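PDB 1V3W: ferripyochelin binding protein from Pyrococcus horikoshii, which probably catalyses the reversible hydration of carbon dioxide as a trimeric, zinc-dependent gamma-class carbonic anhydrase that also binds calcium. Local coordinates for residues D20-L31 with V37-E48. Sequence-based numbering, arbitrary orientation.
Sequences DENAVVIGDVVL and VWPSAVLRGDIE. With CA (calcium ion), chain C; EDO (1,2-ethanediol), chain H.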
# COMPACT_ATOMS: atom_id res chain seq x y z
N ASP A 20 16.07 -4.79 1.96
CA ASP A 20 16.15 -4.15 0.66
C ASP A 20 16.48 -2.67 0.85
O ASP A 20 15.90 -2.03 1.71
CB ASP A 20 14.82 -4.27 -0.07
CG ASP A 20 14.92 -3.86 -1.52
OD1 ASP A 20 15.25 -4.73 -2.35
OD2 ASP A 20 14.69 -2.68 -1.82
N GLU A 21 17.39 -2.14 0.03
CA GLU A 21 17.76 -0.73 0.17
C GLU A 21 16.58 0.21 -0.04
O GLU A 21 16.65 1.39 0.34
CB GLU A 21 18.91 -0.37 -0.78
CG GLU A 21 18.66 -0.64 -2.25
CD GLU A 21 19.83 -0.20 -3.12
OE1 GLU A 21 20.97 -0.14 -2.60
OE2 GLU A 21 19.62 0.07 -4.31
N ASN A 22 15.50 -0.30 -0.63
CA ASN A 22 14.32 0.51 -0.87
C ASN A 22 13.30 0.37 0.24
O ASN A 22 12.20 0.90 0.16
CB ASN A 22 13.70 0.15 -2.21
CG ASN A 22 14.64 0.41 -3.35
OD1 ASN A 22 14.82 1.55 -3.78
ND2 ASN A 22 15.30 -0.64 -3.83
N ALA A 23 13.66 -0.38 1.28
CA ALA A 23 12.78 -0.52 2.43
C ALA A 23 13.21 0.60 3.36
O ALA A 23 14.26 1.21 3.16
CB ALA A 23 12.97 -1.88 3.09
N VAL A 24 12.40 0.90 4.37
CA VAL A 24 12.73 1.95 5.33
C VAL A 24 12.58 1.39 6.74
O VAL A 24 11.49 0.99 7.14
CB VAL A 24 11.81 3.18 5.16
CG1 VAL A 24 12.15 4.23 6.21
CG2 VAL A 24 11.99 3.77 3.77
N VAL A 25 13.69 1.36 7.47
CA VAL A 25 13.70 0.86 8.84
C VAL A 25 14.19 2.00 9.72
O VAL A 25 15.31 2.49 9.55
CB VAL A 25 14.64 -0.36 8.97
CG1 VAL A 25 14.64 -0.87 10.40
CG2 VAL A 25 14.17 -1.46 8.01
N ILE A 26 13.35 2.41 10.66
CA ILE A 26 13.66 3.53 11.54
C ILE A 26 13.56 3.24 13.03
O ILE A 26 12.58 2.67 13.50
CB ILE A 26 12.70 4.71 11.27
CG1 ILE A 26 12.76 5.11 9.79
CG2 ILE A 26 13.06 5.90 12.15
CD1 ILE A 26 11.56 5.92 9.35
N GLY A 27 14.59 3.64 13.77
CA GLY A 27 14.58 3.50 15.21
C GLY A 27 14.61 2.16 15.91
O GLY A 27 15.44 1.30 15.63
N ASP A 28 13.68 2.01 16.85
CA ASP A 28 13.57 0.81 17.68
C ASP A 28 12.95 -0.36 16.94
O ASP A 28 11.77 -0.68 17.12
CB ASP A 28 12.75 1.14 18.93
CG ASP A 28 12.89 0.10 20.02
OD1 ASP A 28 12.27 0.28 21.09
OD2 ASP A 28 13.63 -0.89 19.82
N VAL A 29 13.77 -1.00 16.11
CA VAL A 29 13.34 -2.14 15.32
C VAL A 29 14.36 -3.26 15.50
O VAL A 29 15.56 -3.03 15.44
CB VAL A 29 13.25 -1.79 13.82
CG1 VAL A 29 12.85 -3.02 13.02
CG2 VAL A 29 12.24 -0.67 13.62
N VAL A 30 13.86 -4.47 15.73
CA VAL A 30 14.72 -5.63 15.89
C VAL A 30 14.37 -6.63 14.80
O VAL A 30 13.21 -7.02 14.66
CB VAL A 30 14.53 -6.31 17.26
CG1 VAL A 30 15.44 -7.53 17.37
CG2 VAL A 30 14.82 -5.33 18.39
N LEU A 31 15.36 -7.03 14.01
CA LEU A 31 15.15 -8.01 12.95
C LEU A 31 16.07 -9.19 13.25
O LEU A 31 17.29 -9.07 13.15
CB LEU A 31 15.50 -7.39 11.58
CG LEU A 31 14.72 -6.14 11.15
CD1 LEU A 31 15.21 -5.64 9.80
CD2 LEU A 31 13.24 -6.46 11.09
N VAL A 37 13.13 -7.97 4.73
CA VAL A 37 12.28 -6.79 4.57
C VAL A 37 12.43 -6.41 3.11
O VAL A 37 13.53 -6.11 2.63
CB VAL A 37 12.74 -5.65 5.50
CG1 VAL A 37 11.87 -4.43 5.30
CG2 VAL A 37 12.66 -6.11 6.96
N TRP A 38 11.30 -6.41 2.41
CA TRP A 38 11.29 -6.16 0.98
C TRP A 38 11.07 -4.73 0.51
O TRP A 38 10.74 -3.85 1.30
CB TRP A 38 10.30 -7.16 0.36
CG TRP A 38 10.74 -8.56 0.70
CD1 TRP A 38 10.44 -9.27 1.83
CD2 TRP A 38 11.72 -9.34 -0.01
NE1 TRP A 38 11.17 -10.44 1.87
CE2 TRP A 38 11.95 -10.51 0.75
CE3 TRP A 38 12.40 -9.16 -1.22
CZ2 TRP A 38 12.87 -11.49 0.34
CZ3 TRP A 38 13.30 -10.13 -1.62
CH2 TRP A 38 13.52 -11.29 -0.85
N PRO A 39 11.27 -4.47 -0.80
CA PRO A 39 11.10 -3.12 -1.35
C PRO A 39 9.87 -2.34 -0.91
O PRO A 39 8.76 -2.87 -0.93
CB PRO A 39 11.11 -3.36 -2.85
CG PRO A 39 12.03 -4.52 -3.00
CD PRO A 39 11.60 -5.42 -1.87
N SER A 40 10.09 -1.09 -0.53
CA SER A 40 9.01 -0.19 -0.14
C SER A 40 8.30 -0.52 1.17
O SER A 40 7.30 0.11 1.51
CB SER A 40 7.99 -0.10 -1.28
OG SER A 40 7.74 1.25 -1.65
N ALA A 41 8.81 -1.50 1.90
CA ALA A 41 8.23 -1.84 3.20
C ALA A 41 8.74 -0.79 4.18
O ALA A 41 9.86 -0.29 4.04
CB ALA A 41 8.68 -3.23 3.63
N VAL A 42 7.92 -0.45 5.17
CA VAL A 42 8.30 0.54 6.17
C VAL A 42 8.09 0.02 7.58
O VAL A 42 6.98 -0.37 7.94
CB VAL A 42 7.48 1.85 6.02
CG1 VAL A 42 7.90 2.86 7.08
CG2 VAL A 42 7.68 2.44 4.62
N LEU A 43 9.16 -0.01 8.36
CA LEU A 43 9.09 -0.43 9.76
C LEU A 43 9.51 0.81 10.54
O LEU A 43 10.69 1.12 10.67
CB LEU A 43 10.05 -1.60 10.04
CG LEU A 43 9.65 -2.96 9.47
CD1 LEU A 43 9.77 -2.94 7.95
CD2 LEU A 43 10.53 -4.05 10.05
N ARG A 44 8.52 1.54 11.04
CA ARG A 44 8.78 2.78 11.77
C ARG A 44 8.73 2.59 13.28
O ARG A 44 7.66 2.59 13.89
CB ARG A 44 7.79 3.86 11.31
CG ARG A 44 8.03 5.24 11.91
CD ARG A 44 7.65 6.36 10.92
NE ARG A 44 6.25 6.31 10.49
CZ ARG A 44 5.24 6.88 11.15
NH1 ARG A 44 5.45 7.55 12.27
NH2 ARG A 44 4.00 6.78 10.67
N GLY A 45 9.91 2.42 13.88
CA GLY A 45 9.99 2.23 15.32
C GLY A 45 10.25 3.54 16.06
O GLY A 45 11.25 3.66 16.77
N ASP A 46 9.36 4.50 15.89
CA ASP A 46 9.52 5.81 16.53
C ASP A 46 8.69 6.03 17.79
O ASP A 46 8.78 7.09 18.42
CB ASP A 46 9.27 6.94 15.52
CG ASP A 46 7.91 6.85 14.85
OD1 ASP A 46 7.10 5.97 15.20
OD2 ASP A 46 7.65 7.69 13.95
N ILE A 47 7.86 5.05 18.15
CA ILE A 47 7.07 5.13 19.37
C ILE A 47 7.46 3.89 20.17
O ILE A 47 8.39 3.95 20.98
CB ILE A 47 5.55 5.15 19.07
CG1 ILE A 47 5.21 6.36 18.19
CG2 ILE A 47 4.76 5.23 20.38
CD1 ILE A 47 3.73 6.48 17.84
N GLU A 48 6.78 2.77 19.95
CA GLU A 48 7.12 1.53 20.64
C GLU A 48 8.01 0.69 19.72
O GLU A 48 8.14 0.98 18.53
CB GLU A 48 5.87 0.73 21.00
CG GLU A 48 4.90 1.41 21.96
CD GLU A 48 5.51 1.72 23.31
OE1 GLU A 48 6.50 1.07 23.69
OE2 GLU A 48 4.97 2.61 24.01
CA CA C . 5.68 2.25 -1.02
C1 EDO H . 10.67 2.40 -3.69
O1 EDO H . 10.67 2.21 -2.28
C2 EDO H . 11.97 3.10 -4.13
O2 EDO H . 12.82 3.37 -3.01
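The carboxylate of Asp20 lies against the ring of Pro39, the two side chains crossing at about a right angle, with Asp20 CG 3.3 Å from Pro39 CG. CG of Asp20 is anti to the backbone N (chi1 -169°), which brings the carboxylate round to Asn22: OD2 takes Asn22 ND2 on its syn lone pair and Asn22 N on the anti side, 32° out of plane, making an Asx turn. OD1 forms a salt bridge with Arg170, and Asp20 N gives a nearly straight bond to Val37 O (2.9 Å). An asparagine here would probably cost Arg170 its charged mate and weaken the double grip on Asn22.

Beyond this corner, strands 24-26 and 42-45 run parallel, Val24 beside Val42, Val25 beside Leu43 and Ile26 beside Arg44, successive coils of the left-handed beta-helix of the hexapeptide-repeat family. Inside the coil, Leu43 CD2 meets Val29 CG1 at 3.9 Å, their side chains crossing roughly at right angles, and Leu31 CD2 at 3.8 Å. Leu31 turns its other methyl, CD1, to Val37 CG2, while Val37 CG1 presses on Ala23 CB (3.5 Å). Asp28 O and Ile26 O stand too close to Gly45 to leave room for a CB.

Arg44 points out of the coil and meets Asp46, at the corner after the strand, edge-on: Arg44 NH1 to the syn lone pair of Asp46 OD2 (2.8 Å), the acceptor 10° out of the guanidinium plane. Asp46 OD1 is hydrogen-bonded to the zinc ligand His65, and its OD2 to His166 of the second subunit, whose Asp60 takes Arg44 NH2. Ser40 OG binds calcium at 2.4 Å, together with Asn61 and their copies in both other subunits. Methyl groups thus pack inside the coil, while Arg44, Asp46 and Ser40 tie it to the neighbouring subunits by charge and metal, beside the outward-facing Val24 and Val42.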